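Local atomic coordinates of hypothetical protein (Plasmodium falciparum, PDB entry 1ZSO), a protein that is of unknown function but probably binds zinc. Residues B[38-42]-B[43-47]. Residues are numbered along the deposited sequence; the frame is centred on the assembly and turned at random.
Sequences IRDST and SSLTR
I38 and R47 face each other as an antiparallel hydrogen-bonded pair, I38 N to R47 O at 2.9 Å and R47 N to I38 O at 3.0 Å, and beyond the non-hydrogen-bonded pair R39 and T46 a further single, nearly straight bond from D40 N to L45 O (2.8 Å, 171°) follows toward the turn. The chain then reverses through a type I turn, D40 to S43. Aspartate suits its first position because the two carboxylate oxygens can hold the next residues of the turn. With CG anti to the backbone N (chi1 -175°), D40 OD1 accepts from T42 N at 2.9 Å, well above the carboxylate plane, forming an Asx turn, and from T42 OG1 on the same face; K78 NZ also bonds to T42 OG1. D40 OD2 takes a very short bond from S43 OG, 2.5 Å away. That hydroxyl also accepts from L45 N, making an ST turn. Here strands 34-40 and 46-52 form a surface beta hairpin, with strand 112-117 flanking 34-40 on its other side. R39 is long enough to reach along the hairpin to the turn: its CG lies 3.7 Å from T46 CG2, and its extended chain brings NE to S43 O in a weak bond, with S44 CA over one guanidinium face. On the face shared by I38 and R47, I38 CG1 lies alongside R47 CB, 3.7 Å away; apolar I38 also packs on W73, while the guanidinium of R47 leads off to D48 O of the second subunit.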
loop_
_atom_site.group_PDB
_atom_site.type_symbol
_atom_site.label_atom_id
_atom_site.label_comp_id
_atom_site.label_asym_id
_atom_site.label_seq_id
_atom_site.Cartn_x
_atom_site.Cartn_y
_atom_site.Cartn_z
ATOM N N ILE B 38 12.231 3.163 -2.002
ATOM C CA ILE B 38 12.408 3.744 -0.675
ATOM C C ILE B 38 13.387 2.988 0.222
ATOM O O ILE B 38 13.799 1.853 -0.062
ATOM C CB ILE B 38 11.066 3.838 0.042
ATOM C CG1 ILE B 38 10.537 2.425 0.311
ATOM C CG2 ILE B 38 10.092 4.710 -0.831
ATOM C CD1 ILE B 38 9.441 2.336 1.389
ATOM N N ARG B 39 13.739 3.654 1.311
ATOM C CA ARG B 39 14.583 3.089 2.357
ATOM C C ARG B 39 14.065 3.489 3.743
ATOM O O ARG B 39 13.467 4.561 3.951
ATOM C CB ARG B 39 16.022 3.565 2.187
ATOM C CG ARG B 39 17.058 2.796 3.030
ATOM C CD ARG B 39 18.247 3.685 3.195
ATOM N NE ARG B 39 19.170 3.248 4.231
ATOM C CZ ARG B 39 20.299 2.589 3.981
ATOM N NH1 ARG B 39 20.612 2.257 2.725
ATOM N NH2 ARG B 39 21.101 2.236 4.997
ATOM N N ASP B 40 14.284 2.597 4.682
ATOM C CA ASP B 40 14.015 2.876 6.075
ATOM C C ASP B 40 14.974 3.980 6.544
ATOM O O ASP B 40 16.187 3.908 6.341
ATOM C CB ASP B 40 14.189 1.576 6.845
ATOM C CG ASP B 40 13.833 1.681 8.291
ATOM O OD1 ASP B 40 13.532 2.809 8.778
ATOM O OD2 ASP B 40 13.911 0.610 8.960
ATOM N N SER B 41 14.425 5.037 7.122
ATOM C CA SER B 41 15.232 6.148 7.588
ATOM C C SER B 41 16.009 5.778 8.837
ATOM O O SER B 41 16.974 6.484 9.215
ATOM C CB SER B 41 14.346 7.362 7.871
ATOM O OG SER B 41 13.398 7.079 8.873
ATOM N N THR B 42 15.636 4.667 9.467
ATOM C CA THR B 42 16.341 4.220 10.681
ATOM C C THR B 42 17.018 2.844 10.549
ATOM O O THR B 42 17.386 2.266 11.554
ATOM C CB THR B 42 15.403 4.154 11.941
ATOM O OG1 THR B 42 14.447 3.104 11.793
ATOM C CG2 THR B 42 14.682 5.479 12.207
ATOM N N SER B 43 17.157 2.288 9.342
ATOM C CA SER B 43 17.874 1.009 9.175
ATOM C C SER B 43 18.351 0.882 7.740
ATOM O O SER B 43 18.205 1.809 6.972
ATOM C CB SER B 43 17.002 -0.208 9.570
ATOM O OG SER B 43 16.048 -0.568 8.551
ATOM N N SER B 44 18.925 -0.269 7.395
ATOM C CA SER B 44 19.430 -0.579 6.063
ATOM C C SER B 44 18.351 -1.116 5.114
ATOM O O SER B 44 18.571 -1.214 3.910
ATOM C CB SER B 44 20.537 -1.614 6.194
ATOM O OG SER B 44 21.742 -1.062 6.729
ATOM N N LEU B 45 17.170 -1.446 5.645
ATOM C CA LEU B 45 16.056 -1.957 4.839
ATOM C C LEU B 45 15.576 -1.014 3.695
ATOM O O LEU B 45 15.529 0.205 3.815
ATOM C CB LEU B 45 14.887 -2.309 5.749
ATOM C CG LEU B 45 15.166 -3.450 6.744
ATOM C CD1 LEU B 45 14.003 -3.609 7.704
ATOM C CD2 LEU B 45 15.458 -4.787 6.020
ATOM N N THR B 46 15.241 -1.620 2.574
ATOM C CA THR B 46 14.790 -0.904 1.383
ATOM C C THR B 46 13.572 -1.627 0.826
ATOM O O THR B 46 13.349 -2.791 1.112
ATOM C CB THR B 46 15.883 -0.868 0.305
ATOM O OG1 THR B 46 16.243 -2.209 -0.064
ATOM C CG2 THR B 46 17.095 -0.212 0.809
ATOM N N ARG B 47 12.777 -0.919 0.034
ATOM C CA ARG B 47 11.649 -1.512 -0.666
ATOM C C ARG B 47 11.583 -0.873 -2.064
ATOM O O ARG B 47 11.543 0.350 -2.169
ATOM C CB ARG B 47 10.402 -1.245 0.158
ATOM C CG ARG B 47 9.149 -1.897 -0.313
ATOM C CD ARG B 47 9.036 -3.356 0.183
ATOM N NE ARG B 47 7.627 -3.751 0.182
ATOM C CZ ARG B 47 7.185 -4.979 -0.058
ATOM N NH1 ARG B 47 8.039 -5.969 -0.350
ATOM N NH2 ARG B 47 5.873 -5.202 -0.037
#